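Local coordinates for Glyoxalase/bleomycin resistance protein/dioxygenase (Sphaerobacter thermophilus, PDB 4HC5) that probably acts as a dioxygenase-like member of the glyoxalase/bleomycin resistance superfamily, although its substrate and exact reaction are not established, at residues Ala17-Ser22 and Thr61-Gly66; Lys39-Gln44 and Phe51-Pro56. All coordinates share one frame; numbering follows the deposited sequence.

Overall arrangement
From the N terminus, strand 13-20 runs first, and helix 24-34 then crosses to the far edge of the sheet. There strands 38-46 and 49-55 form a hairpin, and strand 62-66 returns between the hairpin and the first strand. Contact 1, Ala17-Ser22 with Thr61-Gly66, closes this large loop by parallel pairing. Contact 2, Lys39-Gln44 with Phe51-Pro56, closes the short hairpin loop nested inside it. Their centres lie about 9 Å apart. They supply the two outer pairings of a 1-4-3-2 mixed sheet, consistent with the vicinal oxygen chelate fold; the backbone bond from Val63 N to Val54 O belongs to the inner pairing that joins them.

Contact 1 of 2, residues Ala17-Ser22 and Thr61-Gly66; sequences ATIIVS and TQVALG
Ile19 reaches Leu65 because its CG1 sits between the backbone N and the carbonyl carbon (chi1 62°) and the chain then continues extended, while Leu65 CG turns opposite its own carbonyl carbon (chi1 -60°). The two chains consequently run side by side and point the same way, with Ile19 CD1 3.6 Å from Leu65 CD2. Val63 CG1 meets Ile19 CG1 at 3.9 Å, crossing it at a slant. Branched aliphatic residues suit this buried face, since they cover the backbone without polar atoms needing partners.

The other face carries Thr18, Ala64 and Gly66, with Ile20 beside them. Thr18 OG1 lies 3.6 Å from Ala64 CB, although its polar partner is Gly82 O of the second subunit. Gly66 adds no side chain here; its N donates to Ile19 O at 2.9 Å and lies 4.1 Å from Thr18 CG2. Val21 CG2 lies 3.4 Å from Gly66 O, whose bond to Val21 N holds the two together.

Five backbone bonds join the strands: Ala17, Ile19 and Val21 each use N to reach Gln62, Ala64 and Gly66, and Ala17 and Ile19 accept from Ala64 and Gly66. Ile19 N to Ala64 O, at 2.9 Å, is nearly straight (172°).

This is the parallel pairing of an edge strand, 13-20, with an inner one, 62-66, in a mixed four-stranded sheet of the vicinal oxygen chelate type. Ala17 and Val63 meet Ala17 and Val14 of the second subunit. Strand 49-55 flanks the other edge of 62-66; Tyr31 and Ala27 of helix 24-34 pack on the Ile19 and Leu65 face, whereas loop residue Tyr71 packs on Thr18 and Ile20.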
loop_
_atom_site.group_PDB
_atom_site.type_symbol
_atom_site.label_atom_id
_atom_site.label_comp_id
_atom_site.label_asym_id
_atom_site.label_seq_id
_atom_site.Cartn_x
_atom_site.Cartn_y
_atom_site.Cartn_z
ATOM N N ALA A 17 -2.335 -2.431 -2.014
ATOM C CA ALA A 17 -0.867 -2.521 -1.908
ATOM C C ALA A 17 -0.542 -4.020 -1.703
ATOM O O ALA A 17 -1.432 -4.806 -1.394
ATOM C CB ALA A 17 -0.390 -1.700 -0.726
ATOM N N THR A 18 0.685 -4.374 -1.932
ATOM C CA THR A 18 1.103 -5.759 -1.934
ATOM C C THR A 18 2.157 -6.049 -0.852
ATOM O O THR A 18 3.074 -5.237 -0.638
ATOM C CB THR A 18 1.674 -6.158 -3.329
ATOM O OG1 THR A 18 0.717 -5.848 -4.335
ATOM C CG2 THR A 18 2.033 -7.650 -3.464
ATOM N N ILE A 19 1.963 -7.216 -0.238
ATOM C CA ILE A 19 3.051 -7.748 0.641
ATOM C C ILE A 19 3.493 -9.079 -0.018
ATOM O O ILE A 19 2.796 -9.641 -0.832
ATOM C CB ILE A 19 2.637 -7.913 2.068
ATOM C CG1 ILE A 19 1.485 -8.919 2.213
ATOM C CG2 ILE A 19 2.264 -6.552 2.697
ATOM C CD1 ILE A 19 1.177 -9.375 3.655
ATOM N N ILE A 20 4.664 -9.507 0.337
ATOM C CA ILE A 20 5.251 -10.768 -0.150
ATOM C C ILE A 20 5.216 -11.791 0.982
ATOM O O ILE A 20 5.774 -11.562 2.041
ATOM C CB ILE A 20 6.669 -10.500 -0.688
ATOM C CG1 ILE A 20 6.757 -9.302 -1.658
ATOM C CG2 ILE A 20 7.221 -11.771 -1.388
ATOM C CD1 ILE A 20 5.951 -9.394 -2.937
ATOM N N VAL A 21 4.636 -12.926 0.634
ATOM C CA VAL A 21 4.475 -14.047 1.536
ATOM C C VAL A 21 5.092 -15.305 0.919
ATOM O O VAL A 21 5.340 -15.335 -0.280
ATOM C CB VAL A 21 3.002 -14.291 1.953
ATOM C CG1 VAL A 21 2.433 -13.005 2.644
ATOM C CG2 VAL A 21 2.145 -14.772 0.817
ATOM N N SER A 22 5.316 -16.334 1.742
ATOM C CA SER A 22 5.910 -17.580 1.207
ATOM C C SER A 22 4.865 -18.602 0.752
ATOM O O SER A 22 5.162 -19.512 -0.040
ATOM C CB SER A 22 6.810 -18.196 2.233
ATOM O OG SER A 22 6.165 -18.463 3.458
ATOM N N THR A 61 -9.354 -0.023 0.723
ATOM C CA THR A 61 -8.078 -0.478 0.172
ATOM C C THR A 61 -7.758 -1.911 0.692
ATOM O O THR A 61 -7.719 -2.146 1.902
ATOM C CB THR A 61 -6.995 0.533 0.422
ATOM O OG1 THR A 61 -7.325 1.782 -0.158
ATOM C CG2 THR A 61 -5.637 0.064 -0.115
ATOM N N GLN A 62 -7.402 -2.764 -0.231
ATOM C CA GLN A 62 -7.058 -4.176 -0.005
ATOM C C GLN A 62 -5.548 -4.345 0.120
ATOM O O GLN A 62 -4.770 -3.455 -0.266
ATOM C CB GLN A 62 -7.615 -4.985 -1.150
ATOM C CG GLN A 62 -9.123 -4.912 -1.328
ATOM C CD GLN A 62 -9.630 -5.537 -2.622
ATOM O OE1 GLN A 62 -8.968 -6.383 -3.244
ATOM N NE2 GLN A 62 -10.812 -5.084 -3.055
ATOM N N VAL A 63 -5.137 -5.491 0.634
ATOM C CA VAL A 63 -3.733 -5.919 0.633
ATOM C C VAL A 63 -3.658 -7.225 -0.190
ATOM O O VAL A 63 -4.383 -8.198 0.088
ATOM C CB VAL A 63 -3.247 -6.175 2.074
ATOM C CG1 VAL A 63 -1.808 -6.767 2.097
ATOM C CG2 VAL A 63 -3.377 -4.882 2.919
ATOM N N ALA A 64 -2.812 -7.191 -1.240
ATOM C CA ALA A 64 -2.560 -8.344 -2.075
ATOM C C ALA A 64 -1.435 -9.198 -1.360
ATOM O O ALA A 64 -0.446 -8.666 -0.836
ATOM C CB ALA A 64 -2.107 -7.914 -3.471
ATOM N N LEU A 65 -1.714 -10.498 -1.371
ATOM C CA LEU A 65 -0.774 -11.480 -0.775
ATOM C C LEU A 65 -0.005 -12.105 -1.919
ATOM O O LEU A 65 -0.412 -13.092 -2.495
ATOM C CB LEU A 65 -1.596 -12.520 -0.012
ATOM C CG LEU A 65 -2.482 -11.952 1.158
ATOM C CD1 LEU A 65 -3.222 -13.079 1.864
ATOM C CD2 LEU A 65 -1.641 -11.084 2.124
ATOM N N GLY A 66 1.098 -11.440 -2.270
ATOM C CA GLY A 66 1.928 -11.807 -3.409
ATOM C C GLY A 66 3.006 -12.848 -3.039
ATOM O O GLY A 66 3.291 -13.071 -1.871
#

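Contact 2 of 2, residues Lys39-Gln44 and Phe51-Pro56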
loop_
_atom_site.group_PDB
_atom_site.type_symbol
_atom_site.label_atom_id
_atom_site.label_comp_id
_atom_site.label_asym_id
_atom_site.label_seq_id
_atom_site.Cartn_x
_atom_site.Cartn_y
_atom_site.Cartn_z
ATOM N N LYS A 39 -11.391 -12.092 2.872
ATOM C CA LYS A 39 -10.818 -12.401 1.533
ATOM C C LYS A 39 -11.724 -11.688 0.524
ATOM O O LYS A 39 -12.942 -11.708 0.577
ATOM C CB LYS A 39 -10.768 -13.908 1.228
ATOM C CG LYS A 39 -10.008 -14.248 -0.092
ATOM C CD LYS A 39 -9.787 -15.732 -0.331
ATOM C CE LYS A 39 -10.973 -16.430 -0.808
ATOM N NZ LYS A 39 -10.736 -17.905 -1.037
ATOM N N VAL A 40 -11.069 -11.112 -0.483
ATOM C CA VAL A 40 -11.769 -10.547 -1.631
ATOM C C VAL A 40 -11.418 -11.323 -2.899
ATOM O O VAL A 40 -12.099 -12.287 -3.252
ATOM C CB VAL A 40 -11.559 -8.991 -1.743
ATOM C CG1 VAL A 40 -12.342 -8.461 -2.929
ATOM C CG2 VAL A 40 -11.951 -8.297 -0.420
ATOM N N PHE A 41 -10.278 -10.988 -3.511
ATOM C CA PHE A 41 -9.836 -11.731 -4.677
ATOM C C PHE A 41 -9.217 -13.080 -4.315
ATOM O O PHE A 41 -8.457 -13.216 -3.342
ATOM C CB PHE A 41 -8.796 -10.941 -5.500
ATOM C CG PHE A 41 -9.362 -9.906 -6.397
ATOM C CD1 PHE A 41 -9.577 -8.651 -5.940
ATOM C CD2 PHE A 41 -9.716 -10.206 -7.694
ATOM C CE1 PHE A 41 -10.147 -7.683 -6.719
ATOM C CE2 PHE A 41 -10.226 -9.243 -8.503
ATOM C CZ PHE A 41 -10.407 -7.952 -8.042
ATOM N N ASP A 42 -9.503 -14.043 -5.204
ATOM C CA ASP A 42 -8.819 -15.335 -5.246
ATOM C C ASP A 42 -9.090 -15.932 -6.623
ATOM O O ASP A 42 -10.029 -16.672 -6.881
ATOM C CB ASP A 42 -9.308 -16.202 -4.119
ATOM C CG ASP A 42 -8.539 -17.466 -3.991
ATOM O OD1 ASP A 42 -7.718 -17.740 -4.887
ATOM O OD2 ASP A 42 -8.753 -18.183 -2.981
ATOM N N ASN A 43 -8.272 -15.470 -7.527
ATOM C CA ASN A 43 -8.466 -15.681 -8.947
ATOM C C ASN A 43 -7.175 -15.866 -9.723
ATOM O O ASN A 43 -6.280 -14.995 -9.621
ATOM C CB ASN A 43 -9.216 -14.514 -9.594
ATOM C CG ASN A 43 -9.602 -14.753 -11.027
ATOM O OD1 ASN A 43 -10.548 -15.515 -11.319
ATOM N ND2 ASN A 43 -8.803 -14.239 -11.905
ATOM N N GLN A 44 -7.176 -16.858 -10.615
ATOM C CA GLN A 44 -5.999 -17.010 -11.554
ATOM C C GLN A 44 -6.048 -15.994 -12.675
ATOM O O GLN A 44 -6.850 -16.120 -13.604
ATOM C CB GLN A 44 -5.954 -18.338 -12.195
ATOM C CG GLN A 44 -5.726 -19.525 -11.277
ATOM C CD GLN A 44 -4.310 -19.617 -10.585
ATOM O OE1 GLN A 44 -3.236 -19.090 -11.068
ATOM N NE2 GLN A 44 -4.273 -20.348 -9.460
ATOM N N PHE A 51 -4.080 -14.459 -7.943
ATOM C CA PHE A 51 -4.235 -13.134 -7.402
ATOM C C PHE A 51 -5.177 -13.217 -6.193
ATOM O O PHE A 51 -6.336 -13.545 -6.320
ATOM C CB PHE A 51 -4.721 -12.092 -8.416
ATOM C CG PHE A 51 -4.736 -10.718 -7.885
ATOM C CD1 PHE A 51 -3.551 -10.045 -7.590
ATOM C CD2 PHE A 51 -5.930 -10.058 -7.684
ATOM C CE1 PHE A 51 -3.547 -8.758 -7.107
ATOM C CE2 PHE A 51 -5.968 -8.777 -7.191
ATOM C CZ PHE A 51 -4.750 -8.078 -6.918
ATOM N N VAL A 52 -4.583 -12.918 -4.991
ATOM C CA VAL A 52 -5.283 -13.082 -3.709
ATOM C C VAL A 52 -5.172 -11.763 -2.983
ATOM O O VAL A 52 -4.083 -11.188 -2.813
ATOM C CB VAL A 52 -4.684 -14.226 -2.840
ATOM C CG1 VAL A 52 -5.341 -14.263 -1.449
ATOM C CG2 VAL A 52 -4.736 -15.591 -3.561
ATOM N N THR A 53 -6.333 -11.273 -2.517
ATOM C CA THR A 53 -6.340 -10.098 -1.672
ATOM C C THR A 53 -7.258 -10.267 -0.441
ATOM O O THR A 53 -8.196 -11.060 -0.425
ATOM C CB THR A 53 -6.787 -8.784 -2.376
ATOM O OG1 THR A 53 -8.188 -8.845 -2.618
ATOM C CG2 THR A 53 -6.060 -8.493 -3.702
ATOM N N VAL A 54 -6.941 -9.461 0.581
ATOM C CA VAL A 54 -7.679 -9.410 1.818
ATOM C C VAL A 54 -7.921 -7.920 2.189
ATOM O O VAL A 54 -7.215 -7.027 1.773
ATOM C CB VAL A 54 -6.929 -10.118 2.993
ATOM C CG1 VAL A 54 -6.940 -11.632 2.798
ATOM C CG2 VAL A 54 -5.497 -9.586 3.152
ATOM N N VAL A 55 -8.998 -7.693 2.957
ATOM C CA VAL A 55 -9.354 -6.317 3.309
ATOM C C VAL A 55 -9.849 -6.266 4.767
ATOM O O VAL A 55 -10.546 -7.144 5.195
ATOM C CB VAL A 55 -10.461 -5.743 2.361
ATOM C CG1 VAL A 55 -11.837 -6.398 2.580
ATOM C CG2 VAL A 55 -10.577 -4.233 2.442
ATOM N N PRO A 56 -9.501 -5.193 5.494
ATOM C CA PRO A 56 -10.169 -5.019 6.772
ATOM C C PRO A 56 -11.659 -4.846 6.583
ATOM O O PRO A 56 -12.084 -4.208 5.619
ATOM C CB PRO A 56 -9.509 -3.732 7.360
ATOM C CG PRO A 56 -8.161 -3.669 6.661
ATOM C CD PRO A 56 -8.475 -4.169 5.248
#
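Phe51 turns its ring edge, through CE2 and CD2, onto one face of the Phe41 ring in a T-shaped (edge-to-face) stack: the centroids are 5.2 Å apart, the planes at 67°, and Phe51 CE2 comes within 3.7 Å of Phe41 CG. Thr53 OG1 lies at the edge of the Phe41 ring, in its plane. Further along the same side Val40 CG2 packs against Val55 CG1 at 3.6 Å.

A beta bulge underlies this register. Lys39 pairs with Val54 but Asp42 with Val52, so Val40 and Phe41 share Thr53 as their partner. Val40 N gives its hydrogen to Thr53 O at 2.9 Å, leaving Phe41 N to be met by the side chain, Thr53 OG1, at 3.1 Å. Threonine suits this place because its hydroxyl, set between the backbone N and carbonyl carbon (chi1 72°), can accept from the displaced N-H and presumably give its own proton to Gln62 OE1 of the next strand, which probably helps to position it. Regular pairing resumes at Asp42-Val52, a non-hydrogen-bonded pair, and continues at the hydrogen-bonded pair Asn43-Phe51.

On the other face, Val52 and Val54 pack on Leu28 of helix 24-34. Nearby the Lys39 chain bends so that NZ forms a salt bridge with Asp42 OD2 at 2.8 Å, and Arg50 NE forms one with OD1. Two cations probably keep this carboxylate ionised, while the threonine hydroxyl apparently stands in for a backbone acceptor at Phe41 N.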